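Local atomic coordinates of stress response kinase A (PDB entry 1ZYL), a protein that phosphorylates itself and other proteins on serine and threonine residues using ATP, and probably suppresses the effects of stress linked to reactive oxygen species. Residues Ala172-Ala177 and Arg305-Phe310. Numbering follows the deposited sequence.
Sequences AAFLKA and RQTATF
Phe-174 and Ala-177 pack against Thr-307 and Phe-310 where two helices run side by side in the same direction, their local axes 8.9 Å apart and inclined at 26°. The closest CA atoms are those of Phe-174 and Thr-307, 5.1 Å apart. On the buried side, with CG anti to the backbone N (chi1 166°), the Phe-174 ring projects to the same side of the helix pair as that of Phe-310, which brings its CE2 to 3.8 Å from Phe-310 CE1. The two ring planes meet obliquely at 43°. Leu-278 of helix 266-283 touches both phenylalanine side chains, while Trp-303 and Phe-160 each meet Phe-174 edge-to-face. Thr-307 packs beside the root of the Phe-174 side chain: its OG1 lies in the plane of the Phe-174 ring, at the edge, and 3.6 Å from Phe-174 CB. That hydroxyl is hydrogen-bonded to the carbonyl oxygen of Trp-303, one turn back, so its contact with the phenylalanine is van der Waals packing. The other branch, CG2, meets Ala-177 CB at 3.8 Å, and the same CB also lies 4.1 Å from Phe-310 CB. Replacing Phe-174 with alanine would probably leave Phe-310 without its aromatic neighbour and open a gap between Leu-278, Trp-303 and Phe-160. Packing is sparser toward solvent, where exposed Ala-173 offers little more than its carbonyl oxygen, 4.1 Å from Thr-307 CG2. Lys-176, also exposed, turns away from the interface and forms a salt bridge with Glu-180 on its own helix. The contact is thus a near-parallel helix pair with an aromatic and aliphatic inner side, joining helices 171-188 and 300-316 within the helical part of this APH-family, protein-kinase-like fold.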
ATOM      1  N   ALA A 172      21.207  -2.809  19.470  1.00 28.66           N
ATOM      2  CA  ALA A 172      21.878  -1.523  19.576  1.00 26.95           C
ATOM      3  C   ALA A 172      22.322  -1.026  18.212  1.00 26.50           C
ATOM      4  O   ALA A 172      21.970   0.076  17.792  1.00 26.10           O
ATOM      5  CB  ALA A 172      23.063  -1.636  20.488  1.00 25.40           C
ATOM      6  N   ALA A 173      23.099  -1.846  17.521  1.00 26.13           N
ATOM      7  CA  ALA A 173      23.594  -1.482  16.203  1.00 26.26           C
ATOM      8  C   ALA A 173      22.414  -1.169  15.300  1.00 27.02           C
ATOM      9  O   ALA A 173      22.425  -0.180  14.567  1.00 26.77           O
ATOM     10  CB  ALA A 173      24.405  -2.625  15.618  1.00 25.15           C
ATOM     11  N   PHE A 174      21.392  -2.021  15.368  1.00 26.42           N
ATOM     12  CA  PHE A 174      20.199  -1.855  14.552  1.00 23.69           C
ATOM     13  C   PHE A 174      19.491  -0.544  14.845  1.00 23.21           C
ATOM     14  O   PHE A 174      19.160   0.208  13.930  1.00 23.62           O
ATOM     15  CB  PHE A 174      19.237  -3.031  14.759  1.00 21.28           C
ATOM     16  CG  PHE A 174      17.861  -2.777  14.232  1.00 20.56           C
ATOM     17  CD1 PHE A 174      16.921  -2.099  15.004  1.00 18.56           C
ATOM     18  CD2 PHE A 174      17.522  -3.145  12.936  1.00 19.85           C
ATOM     19  CE1 PHE A 174      15.676  -1.789  14.492  1.00 17.45           C
ATOM     20  CE2 PHE A 174      16.271  -2.837  12.411  1.00 18.40           C
ATOM     21  CZ  PHE A 174      15.349  -2.158  13.190  1.00 18.31           C
ATOM     22  N   LEU A 175      19.247  -0.266  16.118  1.00 22.69           N
ATOM     23  CA  LEU A 175      18.575   0.971  16.468  1.00 22.47           C
ATOM     24  C   LEU A 175      19.430   2.164  16.058  1.00 22.46           C
ATOM     25  O   LEU A 175      18.913   3.241  15.793  1.00 23.29           O
ATOM     26  CB  LEU A 175      18.273   1.014  17.971  1.00 21.25           C
ATOM     27  CG  LEU A 175      17.318  -0.057  18.516  1.00 20.93           C
ATOM     28  CD1 LEU A 175      16.922   0.275  19.958  1.00 18.43           C
ATOM     29  CD2 LEU A 175      16.078  -0.133  17.647  1.00 20.72           C
ATOM     30  N   LYS A 176      20.741   1.967  15.998  1.00 21.88           N
ATOM     31  CA  LYS A 176      21.652   3.038  15.608  1.00 21.49           C
ATOM     32  C   LYS A 176      21.505   3.277  14.109  1.00 21.47           C
ATOM     33  O   LYS A 176      21.381   4.409  13.658  1.00 21.83           O
ATOM     34  CB  LYS A 176      23.094   2.646  15.940  1.00 21.68           C
ATOM     35  CG  LYS A 176      24.138   3.743  15.769  1.00 19.60           C
ATOM     36  CD  LYS A 176      25.502   3.203  16.136  1.00 20.98           C
ATOM     37  CE  LYS A 176      26.583   4.265  16.112  1.00 22.85           C
ATOM     38  NZ  LYS A 176      26.873   4.758  14.745  1.00 23.32           N
ATOM     39  N   ALA A 177      21.522   2.199  13.341  1.00 21.26           N
ATOM     40  CA  ALA A 177      21.365   2.304  11.904  1.00 21.05           C
ATOM     41  C   ALA A 177      20.008   2.936  11.597  1.00 21.64           C
ATOM     42  O   ALA A 177      19.873   3.672  10.621  1.00 23.41           O
ATOM     43  CB  ALA A 177      21.463   0.924  11.261  1.00 20.64           C
ATOM     44  N   ARG A 305      21.078  -8.176   8.096  1.00 30.73           N
ATOM     45  CA  ARG A 305      20.876  -7.725   6.722  1.00 31.53           C
ATOM     46  C   ARG A 305      20.095  -6.426   6.718  1.00 28.93           C
ATOM     47  O   ARG A 305      20.382  -5.520   5.941  1.00 29.38           O
ATOM     48  CB  ARG A 305      20.092  -8.755   5.901  1.00 35.08           C
ATOM     49  CG  ARG A 305      20.752 -10.110   5.743  1.00 41.72           C
ATOM     50  CD  ARG A 305      20.201 -10.836   4.516  1.00 47.24           C
ATOM     51  NE  ARG A 305      20.213 -12.291   4.665  1.00 52.21           N
ATOM     52  CZ  ARG A 305      19.393 -12.971   5.467  1.00 55.21           C
ATOM     53  NH1 ARG A 305      19.478 -14.293   5.537  1.00 57.18           N
ATOM     54  NH2 ARG A 305      18.481 -12.333   6.197  1.00 54.75           N
ATOM     55  N   GLN A 306      19.098  -6.352   7.589  1.00 26.44           N
ATOM     56  CA  GLN A 306      18.252  -5.174   7.687  1.00 24.15           C
ATOM     57  C   GLN A 306      19.103  -3.995   8.130  1.00 22.33           C
ATOM     58  O   GLN A 306      19.010  -2.908   7.562  1.00 22.45           O
ATOM     59  CB  GLN A 306      17.127  -5.424   8.691  1.00 24.53           C
ATOM     60  CG  GLN A 306      15.836  -4.691   8.394  1.00 25.78           C
ATOM     61  CD  GLN A 306      15.188  -5.154   7.111  1.00 25.75           C
ATOM     62  OE1 GLN A 306      15.009  -6.353   6.892  1.00 26.67           O
ATOM     63  NE2 GLN A 306      14.822  -4.203   6.254  1.00 24.89           N
ATOM     64  N   THR A 307      19.941  -4.223   9.139  1.00 19.03           N
ATOM     65  CA  THR A 307      20.827  -3.187   9.661  1.00 15.40           C
ATOM     66  C   THR A 307      21.715  -2.632   8.550  1.00 13.69           C
ATOM     67  O   THR A 307      21.913  -1.434   8.420  1.00 13.75           O
ATOM     68  CB  THR A 307      21.715  -3.759  10.780  1.00 14.69           C
ATOM     69  OG1 THR A 307      20.882  -4.220  11.844  1.00 16.25           O
ATOM     70  CG2 THR A 307      22.667  -2.706  11.322  1.00 12.50           C
ATOM     71  N   ALA A 308      22.253  -3.524   7.743  1.00 12.83           N
ATOM     72  CA  ALA A 308      23.107  -3.117   6.654  1.00 12.99           C
ATOM     73  C   ALA A 308      22.285  -2.398   5.579  1.00 15.40           C
ATOM     74  O   ALA A 308      22.768  -1.453   4.952  1.00 18.25           O
ATOM     75  CB  ALA A 308      23.800  -4.335   6.070  1.00 10.87           C
ATOM     76  N   THR A 309      21.049  -2.838   5.360  1.00 15.62           N
ATOM     77  CA  THR A 309      20.212  -2.185   4.364  1.00 16.03           C
ATOM     78  C   THR A 309      19.928  -0.751   4.791  1.00 17.44           C
ATOM     79  O   THR A 309      19.959   0.165   3.975  1.00 19.29           O
ATOM     80  CB  THR A 309      18.867  -2.904   4.170  1.00 17.38           C
ATOM     81  OG1 THR A 309      19.050  -4.080   3.365  1.00 14.70           O
ATOM     82  CG2 THR A 309      17.863  -1.959   3.490  1.00 16.96           C
ATOM     83  N   PHE A 310      19.644  -0.550   6.068  1.00 16.49           N
ATOM     84  CA  PHE A 310      19.379   0.795   6.527  1.00 19.14           C
ATOM     85  C   PHE A 310      20.635   1.638   6.313  1.00 22.95           C
ATOM     86  O   PHE A 310      20.588   2.667   5.644  1.00 25.33           O
ATOM     87  CB  PHE A 310      18.949   0.787   8.004  1.00 18.51           C
ATOM     88  CG  PHE A 310      17.548   0.259   8.230  1.00 16.00           C
ATOM     89  CD1 PHE A 310      16.990   0.266   9.501  1.00 14.40           C
ATOM     90  CD2 PHE A 310      16.776  -0.219   7.167  1.00 15.83           C
ATOM     91  CE1 PHE A 310      15.679  -0.190   9.713  1.00 13.29           C
ATOM     92  CE2 PHE A 310      15.464  -0.679   7.367  1.00 12.81           C
ATOM     93  CZ  PHE A 310      14.919  -0.661   8.641  1.00 11.54           C
TER